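Local coordinates for protein putative cellulase CEL6 (Mycobacterium tuberculosis, PDB 1UP3) that probably hydrolyses internal beta-1,4-glucosidic bonds of cellulose as an endoglucanase of glycoside hydrolase family 6, at residues M70-C83 / A113-C127. Numbering follows the deposited sequence.
Sequences MPVLTLYGIPHRDC and ATIIVEPDALAMADC. With BGC (beta-D-glucopyranose), chain B.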
ATOM      1  N   MET A  70       6.835   8.065  11.762  1.00  5.26           N
ATOM      2  CA  MET A  70       7.275   7.220  10.649  1.00  5.59           C
ATOM      3  C   MET A  70       6.369   7.446   9.430  1.00  5.27           C
ATOM      4  O   MET A  70       5.191   7.147   9.499  1.00  6.17           O
ATOM      5  CB  MET A  70       7.217   5.732  11.046  1.00  6.35           C
ATOM      6  CG  MET A  70       7.520   4.755   9.930  1.00  7.84           C
ATOM      7  SD  MET A  70       9.133   4.848   9.253  1.00  8.49           S
ATOM      8  CE  MET A  70      10.073   3.966  10.409  1.00 11.87           C
ATOM      9  N   PRO A  71       6.937   7.940   8.330  1.00  5.21           N
ATOM     10  CA  PRO A  71       6.155   8.095   7.098  1.00  5.53           C
ATOM     11  C   PRO A  71       5.995   6.749   6.414  1.00  5.95           C
ATOM     12  O   PRO A  71       6.911   5.945   6.438  1.00  6.33           O
ATOM     13  CB  PRO A  71       7.007   9.039   6.264  1.00  5.67           C
ATOM     14  CG  PRO A  71       8.350   8.728   6.658  1.00  5.19           C
ATOM     15  CD  PRO A  71       8.336   8.361   8.129  1.00  5.19           C
ATOM     16  N   VAL A  72       4.859   6.560   5.768  1.00  5.44           N
ATOM     17  CA  VAL A  72       4.592   5.361   4.954  1.00  6.19           C
ATOM     18  C   VAL A  72       4.292   5.841   3.548  1.00  5.65           C
ATOM     19  O   VAL A  72       3.387   6.693   3.342  1.00  6.10           O
ATOM     20  CB  VAL A  72       3.401   4.535   5.484  1.00  6.75           C
ATOM     21  CG1 VAL A  72       3.267   3.271   4.702  1.00  7.32           C
ATOM     22  CG2 VAL A  72       3.535   4.236   7.014  1.00  7.68           C
ATOM     23  N   LEU A  73       5.101   5.364   2.599  1.00  5.95           N
ATOM     24  CA  LEU A  73       5.004   5.727   1.197  1.00  6.94           C
ATOM     25  C   LEU A  73       4.654   4.457   0.416  1.00  7.13           C
ATOM     26  O   LEU A  73       5.229   3.399   0.677  1.00  7.71           O
ATOM     27  CB  LEU A  73       6.317   6.315   0.688  1.00  9.45           C
ATOM     28  CG  LEU A  73       6.594   7.671   1.365  1.00 14.29           C
ATOM     29  CD1 LEU A  73       8.038   7.778   1.639  1.00 23.55           C
ATOM     30  CD2 LEU A  73       6.150   8.809   0.505  1.00 19.72           C
ATOM     31  N   THR A  74       3.747   4.593  -0.545  1.00  5.44           N
ATOM     32  CA  THR A  74       3.388   3.509  -1.450  1.00  5.43           C
ATOM     33  C   THR A  74       3.818   3.836  -2.866  1.00  5.40           C
ATOM     34  O   THR A  74       3.421   4.863  -3.394  1.00  6.27           O
ATOM     35  CB  THR A  74       1.915   3.274  -1.373  1.00  6.29           C
ATOM     36  OG1 THR A  74       1.588   2.877  -0.025  1.00  6.89           O
ATOM     37  CG2 THR A  74       1.493   2.087  -2.285  1.00  5.66           C
ATOM     38  N   LEU A  75       4.664   3.001  -3.447  1.00  5.16           N
ATOM     39  CA  LEU A  75       5.111   3.215  -4.819  1.00  5.23           C
ATOM     40  C   LEU A  75       4.187   2.470  -5.762  1.00  5.65           C
ATOM     41  O   LEU A  75       4.047   1.261  -5.667  1.00  6.59           O
ATOM     42  CB  LEU A  75       6.574   2.759  -4.981  1.00  5.87           C
ATOM     43  CG  LEU A  75       7.574   3.425  -4.028  1.00  7.82           C
ATOM     44  CD1 LEU A  75       8.991   2.951  -4.346  1.00 10.74           C
ATOM     45  CD2 LEU A  75       7.523   4.953  -4.072  1.00 11.28           C
ATOM     46  N   TYR A  76       3.591   3.178  -6.716  1.00  5.13           N
ATOM     47  CA  TYR A  76       2.572   2.580  -7.596  1.00  5.26           C
ATOM     48  C   TYR A  76       2.767   3.107  -9.021  1.00  5.16           C
ATOM     49  O   TYR A  76       1.893   3.783  -9.577  1.00  6.21           O
ATOM     50  CB  TYR A  76       1.179   2.910  -7.027  1.00  5.07           C
ATOM     51  CG  TYR A  76      -0.014   2.145  -7.584  1.00  4.97           C
ATOM     52  CD1 TYR A  76       0.038   0.764  -7.699  1.00  5.94           C
ATOM     53  CD2 TYR A  76      -1.183   2.801  -7.915  1.00  6.88           C
ATOM     54  CE1 TYR A  76      -1.048   0.021  -8.183  1.00  8.47           C
ATOM     55  CE2 TYR A  76      -2.298   2.098  -8.387  1.00  7.18           C
ATOM     56  CZ  TYR A  76      -2.234   0.710  -8.494  1.00  7.07           C
ATOM     57  OH  TYR A  76      -3.333   0.006  -8.981  1.00  7.74           O
ATOM     58  N   GLY A  77       3.953   2.854  -9.568  1.00  5.57           N
ATOM     59  CA  GLY A  77       4.347   3.362 -10.883  1.00  5.80           C
ATOM     60  C   GLY A  77       4.726   2.291 -11.897  1.00  6.44           C
ATOM     61  O   GLY A  77       5.232   2.648 -12.968  1.00  6.25           O
ATOM     62  N   ILE A  78       4.510   1.023 -11.604  1.00  6.06           N
ATOM     63  CA  ILE A  78       5.023  -0.059 -12.490  1.00  5.98           C
ATOM     64  C   ILE A  78       4.459   0.070 -13.901  1.00  5.79           C
ATOM     65  O   ILE A  78       3.302   0.451 -14.090  1.00  5.98           O
ATOM     66  CB  ILE A  78       4.703  -1.471 -11.889  1.00  5.78           C
ATOM     67  CG1 ILE A  78       5.647  -2.550 -12.400  1.00  8.20           C
ATOM     68  CG2 ILE A  78       3.259  -1.826 -12.104  1.00  7.50           C
ATOM     69  CD1 ILE A  78       7.055  -2.421 -11.857  1.00  6.57           C
ATOM     70  N   PRO A  79       5.270  -0.181 -14.913  1.00  5.93           N
ATOM     71  CA  PRO A  79       4.731  -0.189 -16.273  1.00  5.40           C
ATOM     72  C   PRO A  79       3.606  -1.221 -16.423  1.00  4.91           C
ATOM     73  O   PRO A  79       3.638  -2.278 -15.809  1.00  5.43           O
ATOM     74  CB  PRO A  79       5.950  -0.545 -17.141  1.00  5.03           C
ATOM     75  CG  PRO A  79       7.114  -0.012 -16.357  1.00  6.16           C
ATOM     76  CD  PRO A  79       6.721  -0.327 -14.922  1.00  6.51           C
ATOM     77  N   HIS A  80       2.606  -0.888 -17.231  1.00  6.42           N
ATOM     78  CA  HIS A  80       1.402  -1.717 -17.414  1.00  7.45           C
ATOM     79  C   HIS A  80       0.657  -1.859 -16.092  1.00  7.81           C
ATOM     80  O   HIS A  80       0.087  -2.906 -15.816  1.00  7.93           O
ATOM     81  CB  HIS A  80       1.716  -3.113 -18.019  1.00  7.86           C
ATOM     82  CG  HIS A  80       2.759  -3.068 -19.085  1.00  9.19           C
ATOM     83  ND1 HIS A  80       2.624  -2.262 -20.194  1.00 13.40           N
ATOM     84  CD2 HIS A  80       3.970  -3.657 -19.187  1.00 10.94           C
ATOM     85  CE1 HIS A  80       3.706  -2.370 -20.944  1.00 13.09           C
ATOM     86  NE2 HIS A  80       4.547  -3.200 -20.354  1.00 12.75           N
ATOM     87  N   ARG A  81       0.655  -0.771 -15.293  1.00  6.55           N
ATOM     88  CA  ARG A  81      -0.043  -0.779 -14.004  1.00  6.37           C
ATOM     89  C   ARG A  81      -1.479  -1.217 -14.178  1.00  7.04           C
ATOM     90  O   ARG A  81      -2.153  -0.761 -15.082  1.00  8.08           O
ATOM     91  CB  ARG A  81       0.035   0.583 -13.346  1.00  7.39           C
ATOM     92  CG  ARG A  81      -0.322   0.609 -11.882  1.00  7.27           C
ATOM     93  CD  ARG A  81      -0.233   1.994 -11.326  1.00  6.97           C
ATOM     94  NE  ARG A  81      -1.321   2.837 -11.778  1.00  6.84           N
ATOM     95  CZ  ARG A  81      -1.432   4.106 -11.482  1.00  7.28           C
ATOM     96  NH1 ARG A  81      -0.531   4.716 -10.725  1.00  7.86           N
ATOM     97  NH2 ARG A  81      -2.477   4.787 -11.903  1.00  9.43           N
ATOM     98  N   ASP A  82      -1.909  -2.118 -13.275  1.00  7.28           N
ATOM     99  CA  ASP A  82      -3.259  -2.619 -13.234  1.00  9.01           C
ATOM    100  C   ASP A  82      -3.665  -3.346 -14.511  1.00  9.42           C
ATOM    101  O   ASP A  82      -4.856  -3.563 -14.738  1.00 10.09           O
ATOM    102  CB  ASP A  82      -4.244  -1.490 -12.930  1.00  8.41           C
ATOM    103  CG  ASP A  82      -5.413  -1.946 -12.124  1.00 10.47           C
ATOM    104  OD1 ASP A  82      -5.230  -2.746 -11.149  1.00 10.57           O
ATOM    105  OD2 ASP A  82      -6.600  -1.606 -12.417  1.00 10.56           O
ATOM    106  N   CYS A  83      -2.684  -3.740 -15.338  1.00 10.27           N
ATOM    107  CA  CYS A  83      -2.980  -4.410 -16.600  1.00 12.29           C
ATOM    108  C   CYS A  83      -4.049  -3.659 -17.401  1.00 13.08           C
ATOM    109  O   CYS A  83      -4.874  -4.281 -18.060  1.00 14.46           O
ATOM    110  CB  CYS A  83      -3.401  -5.836 -16.338  1.00 13.64           C
ATOM    111  SG  CYS A  83      -2.171  -6.804 -15.435  1.00 21.03           S
ATOM    112  N   ALA A 113      11.752   5.631   6.760  1.00  6.86           N
ATOM    113  CA  ALA A 113      10.547   5.527   5.940  1.00  7.07           C
ATOM    114  C   ALA A 113      10.118   4.070   5.889  1.00  7.37           C
ATOM    115  O   ALA A 113      10.953   3.163   5.970  1.00  8.91           O
ATOM    116  CB  ALA A 113      10.759   6.077   4.501  1.00  7.05           C
ATOM    117  N   THR A 114       8.827   3.872   5.740  1.00  7.30           N
ATOM    118  CA  THR A 114       8.244   2.582   5.414  1.00  6.36           C
ATOM    119  C   THR A 114       7.783   2.657   3.959  1.00  7.33           C
ATOM    120  O   THR A 114       7.129   3.632   3.580  1.00  6.03           O
ATOM    121  CB  THR A 114       7.080   2.342   6.350  1.00  8.34           C
ATOM    122  OG1 THR A 114       7.542   2.267   7.698  1.00 10.66           O
ATOM    123  CG2 THR A 114       6.363   0.991   6.064  1.00  7.35           C
ATOM    124  N   ILE A 115       8.223   1.710   3.129  1.00  8.26           N
ATOM    125  CA  ILE A 115       7.946   1.744   1.696  1.00  8.99           C
ATOM    126  C   ILE A 115       7.205   0.488   1.319  1.00  8.81           C
ATOM    127  O   ILE A 115       7.698  -0.601   1.578  1.00  8.91           O
ATOM    128  CB  ILE A 115       9.220   1.859   0.847  1.00 10.50           C
ATOM    129  CG1 ILE A 115      10.157   2.959   1.380  0.50  8.14           C
ATOM    130  CG2 ILE A 115       8.849   2.095  -0.632  0.50  9.61           C
ATOM    131  CD1 ILE A 115       9.608   4.360   1.346  0.50  6.99           C
ATOM    132  N   ILE A 116       6.027   0.671   0.731  1.00  5.50           N
ATOM    133  CA  ILE A 116       5.214  -0.408   0.180  1.00  5.34           C
ATOM    134  C   ILE A 116       5.474  -0.407  -1.344  1.00  5.24           C
ATOM    135  O   ILE A 116       5.139   0.545  -2.050  1.00  5.41           O
ATOM    136  CB  ILE A 116       3.745  -0.197   0.464  1.00  5.66           C
ATOM    137  CG1 ILE A 116       3.467   0.073   1.963  1.00  7.39           C
ATOM    138  CG2 ILE A 116       2.933  -1.365  -0.111  1.00  6.28           C
ATOM    139  CD1 ILE A 116       3.892  -1.057   2.834  1.00  7.78           C
ATOM    140  N   VAL A 117       6.113  -1.455  -1.837  1.00  4.87           N
ATOM    141  CA  VAL A 117       6.576  -1.504  -3.230  1.00  5.14           C
ATOM    142  C   VAL A 117       5.522  -2.204  -4.108  1.00  4.87           C
ATOM    143  O   VAL A 117       5.314  -3.423  -4.037  1.00  5.06           O
ATOM    144  CB  VAL A 117       7.901  -2.263  -3.372  1.00  6.37           C
ATOM    145  CG1 VAL A 117       8.394  -2.273  -4.819  1.00  7.00           C
ATOM    146  CG2 VAL A 117       8.957  -1.695  -2.471  1.00  6.45           C
ATOM    147  N   GLU A 118       4.886  -1.390  -4.944  1.00  5.08           N
ATOM    148  CA  GLU A 118       4.039  -1.826  -6.054  1.00  4.53           C
ATOM    149  C   GLU A 118       2.914  -2.793  -5.707  1.00  5.82           C
ATOM    150  O   GLU A 118       2.918  -3.955  -6.098  1.00  5.68           O
ATOM    151  CB  GLU A 118       4.907  -2.362  -7.182  1.00  4.42           C
ATOM    152  CG  GLU A 118       5.844  -1.307  -7.752  1.00  4.53           C
ATOM    153  CD  GLU A 118       5.139  -0.125  -8.402  1.00  4.66           C
ATOM    154  OE1 GLU A 118       3.949  -0.208  -8.829  1.00  4.97           O
ATOM    155  OE2 GLU A 118       5.813   0.935  -8.522  1.00  7.20           O
ATOM    156  N   PRO A 119       1.898  -2.264  -5.047  1.00  5.16           N
ATOM    157  CA  PRO A 119       0.650  -3.047  -4.841  1.00  6.20           C
ATOM    158  C   PRO A 119       0.215  -3.715  -6.148  1.00  6.34           C
ATOM    159  O   PRO A 119       0.160  -3.042  -7.170  1.00  6.33           O
ATOM    160  CB  PRO A 119      -0.370  -1.970  -4.445  1.00  4.90           C
ATOM    161  CG  PRO A 119       0.468  -0.981  -3.675  1.00  5.29           C
ATOM    162  CD  PRO A 119       1.781  -0.924  -4.461  1.00  5.20           C
ATOM    163  N   ASP A 120      -0.043  -5.008  -6.079  1.00  6.65           N
ATOM    164  CA  ASP A 120      -0.604  -5.842  -7.167  1.00  6.86           C
ATOM    165  C   ASP A 120       0.404  -6.281  -8.193  1.00  7.38           C
ATOM    166  O   ASP A 120       0.081  -7.155  -8.982  1.00  7.73           O
ATOM    167  CB  ASP A 120      -1.753  -5.183  -7.938  1.00  7.17           C
ATOM    168  CG  ASP A 120      -2.874  -4.665  -7.069  1.00  8.88           C
ATOM    169  OD1 ASP A 120      -3.092  -5.184  -5.949  1.00  9.38           O
ATOM    170  OD2 ASP A 120      -3.608  -3.727  -7.494  1.00  9.48           O
ATOM    171  N   ALA A 121       1.618  -5.725  -8.210  1.00  6.54           N
ATOM    172  CA  ALA A 121       2.483  -5.977  -9.379  1.00  6.44           C
ATOM    173  C   ALA A 121       2.852  -7.450  -9.512  1.00  6.71           C
ATOM    174  O   ALA A 121       2.736  -8.044 -10.598  1.00  6.82           O
ATOM    175  CB  ALA A 121       3.715  -5.108  -9.352  1.00  6.59           C
ATOM    176  N   LEU A 122       3.325  -8.050  -8.441  1.00  6.37           N
ATOM    177  CA  LEU A 122       3.717  -9.473  -8.494  1.00  6.13           C
ATOM    178  C   LEU A 122       2.482 -10.367  -8.658  1.00  6.84           C
ATOM    179  O   LEU A 122       2.533 -11.354  -9.393  1.00  7.78           O
ATOM    180  CB  LEU A 122       4.489  -9.912  -7.266  1.00  7.02           C
ATOM    181  CG  LEU A 122       5.858  -9.244  -7.038  1.00  8.27           C
ATOM    182  CD1 LEU A 122       6.545  -9.856  -5.831  1.00  9.73           C
ATOM    183  CD2 LEU A 122       6.733  -9.381  -8.251  1.00  9.91           C
ATOM    184  N   ALA A 123       1.390 -10.011  -7.995  1.00  6.82           N
ATOM    185  CA  ALA A 123       0.185 -10.881  -7.996  1.00  8.20           C
ATOM    186  C   ALA A 123      -0.514 -10.861  -9.337  1.00  9.22           C
ATOM    187  O   ALA A 123      -1.085 -11.884  -9.738  1.00 10.85           O
ATOM    188  CB  ALA A 123      -0.783 -10.475  -6.890  1.00  9.11           C
ATOM    189  N   MET A 124      -0.471  -9.716 -10.031  1.00  8.07           N
ATOM    190  CA  MET A 124      -1.190  -9.519 -11.295  1.00  9.97           C
ATOM    191  C   MET A 124      -0.315  -9.812 -12.521  1.00 10.51           C
ATOM    192  O   MET A 124      -0.789  -9.728 -13.645  1.00 11.01           O
ATOM    193  CB  MET A 124      -1.777  -8.106 -11.386  1.00 10.61           C
ATOM    194  CG  MET A 124      -3.027  -8.038 -12.262  1.00 12.26           C
ATOM    195  SD  MET A 124      -3.574  -6.346 -12.515  1.00 16.14           S
ATOM    196  CE  MET A 124      -4.099  -6.026 -10.964  1.00 12.80           C
ATOM    197  N   ALA A 125       0.928 -10.211 -12.298  1.00  9.33           N
ATOM    198  CA  ALA A 125       1.913 -10.311 -13.379  1.00  9.78           C
ATOM    199  C   ALA A 125       1.516 -11.310 -14.458  1.00 11.21           C
ATOM    200  O   ALA A 125       1.992 -11.191 -15.566  1.00 11.49           O
ATOM    201  CB  ALA A 125       3.265 -10.614 -12.832  1.00  9.81           C
ATOM    202  N   ASP A 126       0.647 -12.265 -14.136  1.00 11.52           N
ATOM    203  CA  ASP A 126       0.254 -13.262 -15.127  1.00 13.89           C
ATOM    204  C   ASP A 126      -0.532 -12.693 -16.312  1.00 13.62           C
ATOM    205  O   ASP A 126      -0.638 -13.375 -17.362  1.00 12.45           O
ATOM    206  CB  ASP A 126      -0.559 -14.382 -14.491  1.00 15.51           C
ATOM    207  CG  ASP A 126       0.254 -15.234 -13.550  1.00 18.82           C
ATOM    208  OD1 ASP A 126       1.448 -15.502 -13.810  1.00 25.39           O
ATOM    209  OD2 ASP A 126      -0.306 -15.761 -12.563  1.00 26.99           O
ATOM    210  N   CYS A 127      -1.086 -11.489 -16.190  1.00 12.94           N
ATOM    211  CA  CYS A 127      -1.726 -10.803 -17.334  1.00 14.45           C
ATOM    212  C   CYS A 127      -0.723 -10.456 -18.438  1.00 13.55           C
ATOM    213  O   CYS A 127      -1.104 -10.209 -19.579  1.00 14.96           O
ATOM    214  CB  CYS A 127      -2.434  -9.508 -16.884  1.00 15.16           C
ATOM    215  SG  CYS A 127      -1.331  -8.076 -16.701  1.00 20.07           S
TER
HETATM  216  C2  BGC B   4      -7.715  -5.336  -8.867  1.00 10.07           C
HETATM  217  C3  BGC B   4      -6.816  -4.206  -8.387  1.00 10.22           C
HETATM  218  C4  BGC B   4      -6.940  -4.028  -6.873  1.00  8.66           C
HETATM  219  C5  BGC B   4      -6.729  -5.400  -6.197  1.00  6.00           C
HETATM  220  C6  BGC B   4      -7.000  -5.331  -4.688  1.00  6.77           C
HETATM  221  C1  BGC B   4      -7.416  -6.615  -8.077  1.00  9.85           C
HETATM  222  O2  BGC B   4      -7.595  -5.535 -10.289  1.00 13.03           O
HETATM  223  O3  BGC B   4      -7.094  -2.989  -9.061  1.00 10.65           O
HETATM  224  O4  BGC B   4      -5.992  -3.088  -6.357  1.00  9.94           O
HETATM  225  O5  BGC B   4      -7.618  -6.382  -6.705  1.00  8.49           O
HETATM  226  O6  BGC B   4      -6.725  -6.576  -4.074  1.00  7.16           O
HETATM  227  O   HOH W   1      -2.999  -2.452  -9.738  1.00  7.90           O
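Strands 72-75 and 113-117, neighbours in the parallel sheet of the family 6 barrel, pair along their length and end in loops that hold a sugar. The first rung runs from Thr-114 N to Pro-71 O (2.9 Å); proline, lacking an N-H, can still serve here as acceptor. On one face the branched chains of Leu-73, Leu-75 and Ile-115 mesh, Ile-115 in one of its two conformers offering CD1 to Leu-73 CD1 at 3.8 Å and CG2 to Leu-75. Past the strands, Glu-118 folds back, bent at chi2 (-63°), and its carboxylate takes two backbone N-H groups: Gly-77 N meets the syn lone pair of OE2 at 2.9 Å, while Ile-78 N reaches OE1 from above the carboxylate plane. Tyr-97 OH also hydrogen-bonds to OE2. The two strands and helix 94-108 make a beta-alpha-beta unit, and the C-terminal strand ends carry the glycan site, as in other barrel enzymes. There Asp-82 OD1 accepts from glucose O3 (2.8 Å) and Asp-120 OD2 from O4 (2.7 Å). Asp-82 OD1 and Asp-120 OD2 lie 4.1 Å apart, bridged by a water that donates to both and accepts from Tyr-76 OH (2.6 Å). Arg-81 lays its CD over one face of the Tyr-76 ring, and Arg-81 NH1 hydrogen-bonds to Tyr-76 O. The Cys-83–Cys-127 disulfide ties the loops covalently, with Met-124 SD 3.3 Å from Cys-83 SG.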